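Long-range contact in glycerophosphoryl diester phosphodiesterase (Agrobacterium tumefaciens str. C58, PDB 3KS6), which belongs to the glycerophosphoryl diester phosphodiesterase family of TIM-barrel enzymes and holds a magnesium ion: residues A[213-218]-A[233-237]. Numbering follows the deposited sequence.
Sequences HTPSQI and RPTLA
I218 meets L236 and A237 at the apolar centre of this contact. Its CD1 lies 3.9 Å from CD2 of L236 and 4.0 Å from CB of A237. CG of L236 is anti to the backbone N (chi1 175°), and from there CD2 reaches helix 215-224. There the same methyl also touches the ring of P215: CD2 of L236 is 3.8 Å from CG of P215. The side chains of P215 and L236 cross at about a right angle.

Outward from here the contact turns polar. R233 runs extended from CG to NE, and its CD passes 3.4 Å from O of H213. NH1 of R233 then donates a hydrogen bond to O of H213 (2.8 Å, N-H...O 162°). The oxygen lies in the guanidinium plane, but NH1 sits well above the carbonyl plane of H213. Within 213-218, OE1 of Q217 accepts hydrogen bonds from N of H213 and N of T214, tying the loop to the first turn of its helix. The imidazole of H213 takes no part in the grip on R233; ND1 of H213 is hydrogen-bonded to N of D232.

T214 and R233 are the N-caps of helices 215-224 and 234-249. The contact thus joins the starts of the last two helices of the barrel, with I218 and A237 both packed on strand 228-231.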
ATOM      1  N   HIS A 213       3.637   0.326  12.837  1.00 23.15           N
ATOM      2  CA  HIS A 213       3.146  -0.958  13.360  1.00 25.83           C
ATOM      3  C   HIS A 213       3.015  -1.060  14.885  1.00 26.27           C
ATOM      4  O   HIS A 213       2.263  -1.914  15.371  1.00 28.07           O
ATOM      5  CB  HIS A 213       4.048  -2.076  12.856  1.00 25.38           C
ATOM      6  CG  HIS A 213       4.230  -2.082  11.375  1.00 22.51           C
ATOM      7  ND1 HIS A 213       3.201  -1.850  10.484  1.00 20.52           N
ATOM      8  CD2 HIS A 213       5.331  -2.287  10.627  1.00 20.00           C
ATOM      9  CE1 HIS A 213       3.660  -1.940   9.249  1.00 28.81           C
ATOM     10  NE2 HIS A 213       4.956  -2.196   9.307  1.00 24.07           N
ATOM     11  N   THR A 214       3.667  -0.165  15.627  1.00 27.16           N
ATOM     12  CA  THR A 214       3.623  -0.149  17.104  1.00 25.49           C
ATOM     13  C   THR A 214       2.818   1.026  17.669  1.00 29.13           C
ATOM     14  O   THR A 214       2.594   2.023  16.978  1.00 27.05           O
ATOM     15  CB  THR A 214       5.068  -0.015  17.677  1.00 26.99           C
ATOM     16  OG1 THR A 214       5.545   1.311  17.437  1.00 25.26           O
ATOM     17  CG2 THR A 214       6.036  -1.033  17.027  1.00 23.45           C
ATOM     18  N   PRO A 215       2.398   0.940  18.948  1.00 27.23           N
ATOM     19  CA  PRO A 215       1.669   2.035  19.524  1.00 27.08           C
ATOM     20  C   PRO A 215       2.363   3.356  19.454  1.00 25.55           C
ATOM     21  O   PRO A 215       1.697   4.362  19.203  1.00 29.19           O
ATOM     22  CB  PRO A 215       1.502   1.613  21.006  1.00 28.98           C
ATOM     23  CG  PRO A 215       1.528   0.156  20.967  1.00 29.57           C
ATOM     24  CD  PRO A 215       2.492  -0.197  19.880  1.00 28.85           C
ATOM     25  N   SER A 216       3.676   3.386  19.708  1.00 25.61           N
ATOM     26  CA  SER A 216       4.407   4.648  19.681  1.00 28.82           C
ATOM     27  C   SER A 216       4.407   5.240  18.258  1.00 23.97           C
ATOM     28  O   SER A 216       4.261   6.451  18.087  1.00 26.53           O
ATOM     29  CB  SER A 216       5.847   4.476  20.187  1.00 31.29           C
ATOM     30  OG  SER A 216       6.446   3.334  19.613  1.00 40.70           O
ATOM     31  N   GLN A 217       4.598   4.384  17.271  1.00 23.59           N
ATOM     32  CA  GLN A 217       4.619   4.828  15.862  1.00 22.48           C
ATOM     33  C   GLN A 217       3.248   5.326  15.399  1.00 21.79           C
ATOM     34  O   GLN A 217       3.137   6.346  14.757  1.00 22.17           O
ATOM     35  CB  GLN A 217       5.042   3.674  14.971  1.00 23.10           C
ATOM     36  CG  GLN A 217       6.513   3.412  14.996  1.00 22.61           C
ATOM     37  CD  GLN A 217       6.873   2.172  14.260  1.00 20.87           C
ATOM     38  OE1 GLN A 217       6.121   1.183  14.238  1.00 21.65           O
ATOM     39  NE2 GLN A 217       8.064   2.195  13.642  1.00 20.44           N
ATOM     40  N   ILE A 218       2.209   4.561  15.720  1.00 22.62           N
ATOM     41  CA  ILE A 218       0.844   4.956  15.450  1.00 21.58           C
ATOM     42  C   ILE A 218       0.515   6.286  16.125  1.00 23.36           C
ATOM     43  O   ILE A 218      -0.007   7.191  15.474  1.00 21.68           O
ATOM     44  CB  ILE A 218      -0.169   3.864  15.873  1.00 22.29           C
ATOM     45  CG1 ILE A 218      -0.014   2.593  15.010  1.00 20.47           C
ATOM     46  CG2 ILE A 218      -1.614   4.429  15.821  1.00 22.48           C
ATOM     47  CD1 ILE A 218      -0.695   1.349  15.573  1.00 17.80           C
ATOM     48  N   ARG A 233      -1.141  -3.319  12.207  1.00 19.98           N
ATOM     49  CA  ARG A 233      -2.035  -3.521  13.357  1.00 19.96           C
ATOM     50  C   ARG A 233      -3.253  -2.575  13.280  1.00 19.10           C
ATOM     51  O   ARG A 233      -3.417  -1.671  14.119  1.00 21.03           O
ATOM     52  CB  ARG A 233      -1.267  -3.320  14.670  1.00 21.26           C
ATOM     53  CG  ARG A 233      -0.227  -4.423  14.941  1.00 20.22           C
ATOM     54  CD  ARG A 233       0.210  -4.413  16.415  1.00 24.16           C
ATOM     55  NE  ARG A 233       1.117  -5.523  16.795  1.00 30.19           N
ATOM     56  CZ  ARG A 233       2.456  -5.511  16.747  1.00 31.36           C
ATOM     57  NH1 ARG A 233       3.135  -4.463  16.271  1.00 30.48           N
ATOM     58  NH2 ARG A 233       3.148  -6.577  17.157  1.00 25.37           N
ATOM     59  N   PRO A 234      -4.095  -2.792  12.275  1.00 19.82           N
ATOM     60  CA  PRO A 234      -5.232  -1.919  12.031  1.00 17.95           C
ATOM     61  C   PRO A 234      -6.204  -1.833  13.210  1.00 19.28           C
ATOM     62  O   PRO A 234      -6.745  -0.764  13.487  1.00 20.12           O
ATOM     63  CB  PRO A 234      -5.892  -2.553  10.806  1.00 18.75           C
ATOM     64  CG  PRO A 234      -5.419  -4.017  10.799  1.00 20.70           C
ATOM     65  CD  PRO A 234      -4.012  -3.870  11.262  1.00 19.44           C
ATOM     66  N   THR A 235      -6.385  -2.938  13.918  1.00 19.89           N
ATOM     67  CA  THR A 235      -7.313  -2.974  15.047  1.00 19.77           C
ATOM     68  C   THR A 235      -6.819  -2.016  16.129  1.00 22.29           C
ATOM     69  O   THR A 235      -7.571  -1.193  16.620  1.00 17.69           O
ATOM     70  CB  THR A 235      -7.501  -4.417  15.544  1.00 20.71           C
ATOM     71  OG1 THR A 235      -8.054  -5.232  14.477  1.00 17.10           O
ATOM     72  CG2 THR A 235      -8.428  -4.434  16.767  1.00 21.79           C
ATOM     73  N   LEU A 236      -5.522  -2.074  16.436  1.00 22.99           N
ATOM     74  CA  LEU A 236      -4.881  -1.174  17.399  1.00 20.93           C
ATOM     75  C   LEU A 236      -4.901   0.251  16.931  1.00 21.02           C
ATOM     76  O   LEU A 236      -5.166   1.148  17.712  1.00 21.17           O
ATOM     77  CB  LEU A 236      -3.425  -1.618  17.668  1.00 20.01           C
ATOM     78  CG  LEU A 236      -2.576  -0.691  18.566  1.00 25.49           C
ATOM     79  CD1 LEU A 236      -3.183  -0.625  19.983  1.00 25.27           C
ATOM     80  CD2 LEU A 236      -1.111  -1.118  18.604  1.00 21.77           C
ATOM     81  N   ALA A 237      -4.633   0.472  15.653  1.00 19.12           N
ATOM     82  CA  ALA A 237      -4.616   1.809  15.104  1.00 17.20           C
ATOM     83  C   ALA A 237      -5.992   2.467  15.241  1.00 18.44           C
ATOM     84  O   ALA A 237      -6.078   3.642  15.569  1.00 17.09           O
ATOM     85  CB  ALA A 237      -4.199   1.791  13.627  1.00 17.92           C
TER